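Local coordinates for protein 3-dehydroshikimate dehydratase (Pseudomonas putida, PDB 5HMQ) that catalyses the metal-dependent dehydration of 3-dehydroshikimate to protocatechuate, a shared intermediate of quinate and shikimate breakdown, at residues 189-194 with 235-240; 339-344 with 441-446; 44-49 with 90-95. One frame throughout, in Å; residues are numbered along the deposited sequence.

Contact 1: 189-194 with 235-240; sequences IFFVQM and RGPLSL. With MG (magnesium ion), chain K.
Phe191 sets its ring between the splayed starts of two segments that join only toward their C-terminal ends, touching Pro237 and Ser239 at once; the short parallel strand segments run at 39° to each other. The ring meets both partners obliquely: CE1 lies 3.6 Å from Pro237 CB, while CE2 on the other side of the ring comes within 3.4 Å of Ser239 CB. With CG of Phe191 swung anti to the backbone N (chi1 -150°), the ring reaches across to segment 235-240, its side chain crossing that of Pro237 at about a right angle.

Beyond the ring the backbones join. Ser239 N gives its hydrogen to Val192 O at 2.9 Å, and the straighter bond from Met194 N to Ser239 O, 2.7 Å long, approaches from above the carbonyl plane. Ser239 is thus held through both its backbone N and its O.

The two faces of this pair differ in character. On one, Leu238 CD1 packs on Met194 CG at 3.6 Å and also touches Val192 CG1, an apolar layer that helices 222-231 and 252-276 cover. On the other, Gln193 runs extended to place OE1 2.0 Å from the magnesium ion, which Glu136, Asp167, Glu241 and two waters also bind. Glu32 accepts a hydrogen bond from Gln193 NE2, which fixes the rotation of the amide, and also bonds to Ser239 OG. A metal site built from side chains of neighbouring strands, with Gln193 one of four protein ligands, is as expected for a xylose isomerase-like TIM barrel.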
# COMPACT_ATOMS: atom_id res chain seq x y z
N ILE C 189 13.61 -12.81 -32.98
CA ILE C 189 13.19 -12.28 -31.68
C ILE C 189 11.77 -12.77 -31.43
O ILE C 189 10.86 -12.47 -32.21
CB ILE C 189 13.27 -10.75 -31.65
CG1 ILE C 189 14.69 -10.27 -31.92
CG2 ILE C 189 12.76 -10.21 -30.32
CD1 ILE C 189 14.81 -8.78 -32.15
N PHE C 190 11.58 -13.54 -30.36
CA PHE C 190 10.29 -14.15 -30.08
C PHE C 190 9.44 -13.37 -29.08
O PHE C 190 8.21 -13.51 -29.10
CB PHE C 190 10.46 -15.58 -29.57
CG PHE C 190 10.80 -16.58 -30.64
CD1 PHE C 190 10.98 -16.18 -31.96
CD2 PHE C 190 10.93 -17.92 -30.33
CE1 PHE C 190 11.29 -17.10 -32.94
CE2 PHE C 190 11.24 -18.85 -31.32
CZ PHE C 190 11.42 -18.44 -32.62
N PHE C 191 10.05 -12.55 -28.22
CA PHE C 191 9.29 -11.93 -27.15
C PHE C 191 10.11 -10.79 -26.56
O PHE C 191 11.34 -10.86 -26.50
CB PHE C 191 8.94 -12.95 -26.06
CG PHE C 191 7.66 -12.66 -25.34
CD1 PHE C 191 6.45 -13.07 -25.87
CD2 PHE C 191 7.66 -11.97 -24.14
CE1 PHE C 191 5.26 -12.81 -25.21
CE2 PHE C 191 6.48 -11.71 -23.48
CZ PHE C 191 5.28 -12.12 -24.02
N VAL C 192 9.41 -9.75 -26.11
CA VAL C 192 10.04 -8.58 -25.52
C VAL C 192 9.34 -8.28 -24.20
O VAL C 192 8.12 -8.09 -24.17
CB VAL C 192 9.98 -7.35 -26.45
CG1 VAL C 192 10.49 -6.11 -25.73
CG2 VAL C 192 10.78 -7.61 -27.72
N GLN C 193 10.11 -8.24 -23.12
CA GLN C 193 9.61 -7.87 -21.79
C GLN C 193 10.17 -6.51 -21.43
O GLN C 193 11.39 -6.32 -21.37
CB GLN C 193 10.02 -8.90 -20.74
CG GLN C 193 9.48 -10.30 -20.96
CD GLN C 193 9.99 -11.27 -19.92
OE1 GLN C 193 11.13 -11.16 -19.47
NE2 GLN C 193 9.15 -12.22 -19.52
N MSE C 194 9.28 -5.55 -21.17
CA MSE C 194 9.70 -4.24 -20.70
C MSE C 194 9.62 -4.19 -19.18
O MSE C 194 8.62 -4.59 -18.59
CB MSE C 194 8.85 -3.13 -21.31
CG MSE C 194 8.82 -3.13 -22.83
SE MSE C 194 10.58 -3.00 -23.67
CE MSE C 194 11.16 -1.28 -22.97
N ARG C 235 7.45 -7.29 -34.90
CA ARG C 235 6.14 -6.77 -34.54
C ARG C 235 5.40 -7.72 -33.62
O ARG C 235 4.16 -7.68 -33.55
CB ARG C 235 5.31 -6.49 -35.80
CG ARG C 235 5.95 -5.49 -36.75
CD ARG C 235 6.03 -4.10 -36.13
NE ARG C 235 6.62 -3.11 -37.03
CZ ARG C 235 7.92 -2.83 -37.09
NH1 ARG C 235 8.78 -3.46 -36.31
NH2 ARG C 235 8.35 -1.92 -37.94
N GLY C 236 6.12 -8.58 -32.90
CA GLY C 236 5.53 -9.53 -32.00
C GLY C 236 5.05 -8.90 -30.71
O GLY C 236 4.88 -7.68 -30.61
N PRO C 237 4.81 -9.72 -29.69
CA PRO C 237 4.24 -9.20 -28.44
C PRO C 237 5.17 -8.22 -27.75
O PRO C 237 6.39 -8.37 -27.76
CB PRO C 237 4.02 -10.47 -27.60
CG PRO C 237 4.01 -11.59 -28.58
CD PRO C 237 4.97 -11.18 -29.66
N LEU C 238 4.56 -7.20 -27.14
CA LEU C 238 5.24 -6.23 -26.28
C LEU C 238 4.67 -6.36 -24.88
O LEU C 238 3.49 -6.07 -24.66
CB LEU C 238 5.08 -4.81 -26.80
CG LEU C 238 5.74 -3.72 -25.95
CD1 LEU C 238 7.26 -3.78 -26.05
CD2 LEU C 238 5.20 -2.35 -26.31
N SER C 239 5.50 -6.78 -23.92
CA SER C 239 4.99 -7.23 -22.63
C SER C 239 5.67 -6.49 -21.48
O SER C 239 6.58 -5.68 -21.67
CB SER C 239 5.18 -8.74 -22.46
OG SER C 239 4.44 -9.22 -21.35
N LEU C 240 5.19 -6.79 -20.28
CA LEU C 240 5.64 -6.19 -19.03
C LEU C 240 5.93 -7.30 -18.03
O LEU C 240 5.11 -8.21 -17.87
CB LEU C 240 4.59 -5.24 -18.46
CG LEU C 240 4.19 -4.04 -19.32
CD1 LEU C 240 2.91 -3.44 -18.79
CD2 LEU C 240 5.30 -3.01 -19.32
MG MG K . 12.41 -11.46 -17.91
O HOH W 1 11.57 -13.30 -17.74
O HOH W 2 13.43 -11.89 -16.27

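Contact 2: 339-344 with 441-446; sequences GDINIV and RRIDHM. With MG (magnesium ion), chain L.
Gly339 opens the approach to Arg441, its CA only 4.3 Å from Arg441 CA, and its positive phi of 61° is one that glycine readily adopts. At Asp340 comes the hydrogen bond that joins the segments: its backbone N donates to Arg441 O at 2.7 Å, tilted modestly from the carbonyl plane. The same oxygen also lies close to Asp340 CB. The carboxylate of Asp340 forms a salt bridge with Arg370, and through OD2 it takes a hydrogen from a water that in turn accepts one from Arg442 NE, so solvent links the two side chains.

Ile341 then supplies the apolar part. CG1, set beside the backbone N (chi1 -46°), rests 3.6 Å from Arg442 CA, whereas the CG2 branch meets Ile443 CG1 at 3.8 Å. Phe526 touches both isoleucines, and Leu301 adds to the packing around Ile443. From here the strand segments 341-344 and 441-446 diverge, their directions 77° apart.

Farther along the latter, His445 binds the magnesium ion through NE2 at 2.2 Å, with His523, Glu601 and three waters as further ligands. The other ring nitrogen, ND1, donates to the anti lone pair of Asp444 OD2 at 2.6 Å, nearly in the ring plane, and Arg605 pairs with the same carboxylate. The contact joins two vicinal-oxygen-chelate modules, the second carrying a two-histidine, one-glutamate metal site like that of hydroxyphenylpyruvate dioxygenases, although this domain shows no such activity.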
# COMPACT_ATOMS: atom_id res chain seq x y z
N GLY C 339 -0.30 39.26 -7.30
CA GLY C 339 0.51 39.07 -8.49
C GLY C 339 -0.22 38.21 -9.51
O GLY C 339 -1.34 38.52 -9.94
N ASP C 340 0.40 37.10 -9.89
CA ASP C 340 -0.20 36.15 -10.81
C ASP C 340 -0.72 34.92 -10.07
O ASP C 340 -1.06 33.91 -10.71
CB ASP C 340 0.83 35.77 -11.88
CG ASP C 340 0.27 34.89 -12.98
OD1 ASP C 340 -0.40 35.43 -13.88
OD2 ASP C 340 0.51 33.66 -12.95
N ILE C 341 -0.86 35.01 -8.75
CA ILE C 341 -1.36 33.91 -7.92
C ILE C 341 -2.83 34.15 -7.64
O ILE C 341 -3.21 35.21 -7.11
CB ILE C 341 -0.56 33.79 -6.62
CG1 ILE C 341 0.94 33.88 -6.90
CG2 ILE C 341 -0.90 32.50 -5.90
CD1 ILE C 341 1.76 34.34 -5.71
N ASN C 342 -3.67 33.18 -7.98
CA ASN C 342 -5.09 33.19 -7.66
C ASN C 342 -5.40 31.99 -6.77
O ASN C 342 -5.02 30.86 -7.09
CB ASN C 342 -5.95 33.15 -8.93
CG ASN C 342 -5.70 34.34 -9.83
OD1 ASN C 342 -6.06 35.47 -9.49
ND2 ASN C 342 -5.07 34.10 -10.97
N ILE C 343 -6.06 32.24 -5.65
CA ILE C 343 -6.40 31.19 -4.69
C ILE C 343 -7.89 31.27 -4.39
O ILE C 343 -8.40 32.33 -4.03
CB ILE C 343 -5.57 31.31 -3.39
CG1 ILE C 343 -4.10 31.02 -3.68
CG2 ILE C 343 -6.09 30.34 -2.34
CD1 ILE C 343 -3.19 31.20 -2.50
N VAL C 344 -8.58 30.15 -4.55
CA VAL C 344 -10.03 30.07 -4.36
C VAL C 344 -10.29 29.28 -3.08
O VAL C 344 -9.87 28.13 -2.95
CB VAL C 344 -10.71 29.40 -5.57
CG1 VAL C 344 -12.21 29.29 -5.34
CG2 VAL C 344 -10.37 30.14 -6.86
N ARG C 441 4.72 36.93 -6.69
CA ARG C 441 4.29 37.12 -8.06
C ARG C 441 3.74 35.86 -8.71
O ARG C 441 2.75 35.95 -9.43
CB ARG C 441 5.43 37.72 -8.87
CG ARG C 441 5.84 39.06 -8.24
CD ARG C 441 6.39 39.99 -9.27
NE ARG C 441 7.03 39.28 -10.33
CZ ARG C 441 7.94 39.87 -11.13
NH1 ARG C 441 8.25 41.18 -10.99
NH2 ARG C 441 8.53 39.16 -12.11
N ARG C 442 4.36 34.70 -8.51
CA ARG C 442 3.80 33.50 -9.11
C ARG C 442 4.11 32.29 -8.25
O ARG C 442 5.01 32.31 -7.41
CB ARG C 442 4.33 33.26 -10.53
CG ARG C 442 5.78 32.81 -10.60
CD ARG C 442 6.24 32.72 -12.05
NE ARG C 442 5.53 31.68 -12.80
CZ ARG C 442 5.87 30.40 -12.83
NH1 ARG C 442 6.93 29.97 -12.15
NH2 ARG C 442 5.16 29.54 -13.54
N ILE C 443 3.33 31.23 -8.47
CA ILE C 443 3.63 29.94 -7.87
C ILE C 443 4.83 29.34 -8.60
O ILE C 443 4.77 29.07 -9.80
CB ILE C 443 2.41 29.01 -7.94
CG1 ILE C 443 1.27 29.57 -7.08
CG2 ILE C 443 2.78 27.60 -7.51
CD1 ILE C 443 -0.07 28.91 -7.32
N ASP C 444 5.92 29.14 -7.86
CA ASP C 444 7.13 28.59 -8.46
C ASP C 444 7.11 27.07 -8.48
O ASP C 444 7.45 26.46 -9.50
CB ASP C 444 8.36 29.09 -7.70
CG ASP C 444 9.64 28.46 -8.21
OD1 ASP C 444 10.22 29.00 -9.18
OD2 ASP C 444 10.06 27.44 -7.64
N HIS C 445 6.72 26.44 -7.38
CA HIS C 445 6.59 24.99 -7.35
C HIS C 445 5.64 24.61 -6.22
O HIS C 445 5.38 25.39 -5.31
CB HIS C 445 7.94 24.29 -7.18
CG HIS C 445 8.66 24.63 -5.91
ND1 HIS C 445 9.64 25.60 -5.84
CD2 HIS C 445 8.56 24.11 -4.67
CE1 HIS C 445 10.10 25.67 -4.61
NE2 HIS C 445 9.46 24.78 -3.87
N MSE C 446 5.12 23.39 -6.31
CA MSE C 446 4.22 22.87 -5.31
C MSE C 446 4.51 21.39 -5.07
O MSE C 446 4.48 20.58 -6.00
CB MSE C 446 2.77 23.07 -5.73
CG MSE C 446 1.76 22.69 -4.66
SE MSE C 446 -0.06 23.25 -5.09
CE MSE C 446 -0.31 22.24 -6.75
MG MG L . 10.25 24.05 -1.97
O HOH W 3 2.54 31.99 -13.78
O HOH W 4 10.80 21.95 -2.92
O HOH W 5 12.09 24.88 -2.45
O HOH W 6 11.17 23.28 -0.28

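Contact 3: 44-49 with 90-95; sequences SPRQVR and MQELGT
Arg49 sends CG anti to the backbone N (chi1 178°) and stays extended as far as NE, a straight course that carries it along the C-terminal end of helix 76-93. Its aliphatic part follows the backbone there, CB and CG each touching Leu93 O, with CB at 3.3 Å. At the end of the side chain the guanidinium lies flat against Gly94, whose CA sits 3.6 Å above the plane and over its centre. Glycine suits this place twice over: a positive phi of 84° carries the chain out of the helix, and the lack of a side chain leaves room for the arginine. The positive group also sits close to carbonyl oxygens at the helix end, which would probably favour its charge.

Leu93 starts away from segment 44-49, but the tip of its side chain turns back to it. With CG beside the backbone N (chi1 -70°), it brings CD2 within 3.9 Å of Val48 CB, the two side chains lying side by side and pointing the same way, and close to Pro45 O as well. Pro45 CB meets Glu92 CB at 3.9 Å. A CA-H...O contact from Arg46 CA to Glu92 O, 3.5 Å long, accompanies the close approach of the backbones.

Nearer the surface, one water joins Ser44 OG, at the N-cap position, to Glu92 OE1, giving a hydrogen to the carboxylate. The contact therefore sets the first turn of helix 45-55 against the last turn of helix 76-93, on the outside of the barrel, with Leu38 of helix 35-40 touching both Val48 and Leu93, and Phe62 of strand 58-66 touching Leu93.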
# COMPACT_ATOMS: atom_id res chain seq x y z
N SER C 44 -7.95 -26.25 -13.41
CA SER C 44 -7.11 -26.97 -14.36
C SER C 44 -6.45 -26.02 -15.34
O SER C 44 -6.93 -24.90 -15.57
CB SER C 44 -7.97 -27.99 -15.12
OG SER C 44 -7.50 -28.17 -16.44
N PRO C 45 -5.32 -26.42 -15.94
CA PRO C 45 -4.72 -25.61 -17.01
C PRO C 45 -5.67 -25.34 -18.16
O PRO C 45 -5.58 -24.28 -18.80
CB PRO C 45 -3.51 -26.45 -17.45
CG PRO C 45 -3.22 -27.35 -16.31
CD PRO C 45 -4.49 -27.58 -15.56
N ARG C 46 -6.57 -26.28 -18.46
CA ARG C 46 -7.53 -26.04 -19.52
C ARG C 46 -8.59 -25.04 -19.09
O ARG C 46 -9.08 -24.26 -19.91
CB ARG C 46 -8.16 -27.36 -19.94
CG ARG C 46 -9.26 -27.21 -20.97
CD ARG C 46 -9.77 -28.56 -21.41
NE ARG C 46 -10.37 -28.50 -22.72
CZ ARG C 46 -11.64 -28.82 -22.95
NH1 ARG C 46 -12.44 -29.24 -21.95
NH2 ARG C 46 -12.14 -28.74 -24.19
N GLN C 47 -8.96 -25.04 -17.81
CA GLN C 47 -9.86 -24.01 -17.30
C GLN C 47 -9.22 -22.63 -17.39
O GLN C 47 -9.93 -21.64 -17.58
CB GLN C 47 -10.28 -24.34 -15.87
CG GLN C 47 -11.21 -25.54 -15.78
CD GLN C 47 -11.54 -25.93 -14.35
OE1 GLN C 47 -10.66 -26.32 -13.58
NE2 GLN C 47 -12.82 -25.83 -14.00
N VAL C 48 -7.90 -22.54 -17.24
CA VAL C 48 -7.22 -21.27 -17.48
C VAL C 48 -7.36 -20.87 -18.94
O VAL C 48 -7.65 -19.70 -19.25
CB VAL C 48 -5.74 -21.37 -17.06
CG1 VAL C 48 -5.02 -20.06 -17.38
CG2 VAL C 48 -5.63 -21.69 -15.59
N ARG C 49 -7.18 -21.82 -19.85
CA ARG C 49 -7.37 -21.55 -21.27
C ARG C 49 -8.79 -21.05 -21.55
O ARG C 49 -8.99 -20.14 -22.37
CB ARG C 49 -7.07 -22.80 -22.09
CG ARG C 49 -7.27 -22.62 -23.58
CD ARG C 49 -6.96 -23.91 -24.33
NE ARG C 49 -6.87 -23.69 -25.77
CZ ARG C 49 -6.51 -24.62 -26.65
NH1 ARG C 49 -6.20 -25.84 -26.23
NH2 ARG C 49 -6.45 -24.32 -27.94
N MSE C 90 1.66 -26.58 -21.68
CA MSE C 90 1.41 -25.49 -22.63
C MSE C 90 0.28 -25.82 -23.60
O MSE C 90 -0.52 -24.95 -23.95
CB MSE C 90 2.68 -25.17 -23.40
CG MSE C 90 3.79 -24.62 -22.53
SE MSE C 90 5.54 -24.84 -23.35
CE MSE C 90 5.28 -23.71 -24.91
N GLN C 91 0.23 -27.07 -24.05
CA GLN C 91 -0.83 -27.47 -24.97
C GLN C 91 -2.19 -27.48 -24.28
O GLN C 91 -3.21 -27.24 -24.93
CB GLN C 91 -0.51 -28.82 -25.60
CG GLN C 91 0.47 -28.69 -26.76
CD GLN C 91 0.95 -30.01 -27.30
OE1 GLN C 91 0.83 -31.05 -26.65
NE2 GLN C 91 1.51 -29.99 -28.50
N GLU C 92 -2.24 -27.74 -22.97
CA GLU C 92 -3.51 -27.57 -22.27
C GLU C 92 -3.84 -26.11 -22.04
O GLU C 92 -5.02 -25.75 -21.98
CB GLU C 92 -3.48 -28.31 -20.93
CG GLU C 92 -3.26 -29.81 -21.04
CD GLU C 92 -4.55 -30.52 -21.39
OE1 GLU C 92 -5.64 -29.92 -21.20
OE2 GLU C 92 -4.49 -31.69 -21.83
N LEU C 93 -2.83 -25.25 -21.94
CA LEU C 93 -3.06 -23.81 -21.82
C LEU C 93 -3.42 -23.16 -23.15
O LEU C 93 -4.07 -22.11 -23.15
CB LEU C 93 -1.83 -23.13 -21.24
CG LEU C 93 -1.52 -23.41 -19.77
CD1 LEU C 93 -0.17 -22.82 -19.39
CD2 LEU C 93 -2.62 -22.85 -18.88
N GLY C 94 -3.02 -23.76 -24.27
CA GLY C 94 -3.26 -23.14 -25.56
C GLY C 94 -2.22 -22.11 -25.96
O GLY C 94 -2.52 -21.19 -26.72
N THR C 95 -0.99 -22.25 -25.46
CA THR C 95 0.10 -21.36 -25.81
C THR C 95 1.21 -22.18 -26.46
O THR C 95 1.28 -23.40 -26.28
CB THR C 95 0.64 -20.61 -24.58
OG1 THR C 95 1.53 -19.57 -24.99
CG2 THR C 95 1.38 -21.56 -23.64
O HOH W 7 -5.70 -29.20 -18.18

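Along the chain the contacts come in series: contact 3 closes first, then contact 1, then contact 2. Contacts 3 and 1 belong to the same TIM-barrel domain, their centres about 21 Å apart and their nearest atoms about 8 Å apart; the former joins two helices of the outer layer, the latter the seventh and eighth strands of the parallel sheet beside the catalytic metal. Contact 2 lies on the opposite side of the chain's centre, about 45 Å between centres from contact 1, in the dioxygenase-like half, where it bridges two mixed sheets. Each of the two fused domains has its own magnesium site; the first is associated with dehydratase activity, and the second appears important for optimal dehydratase activity in vivo.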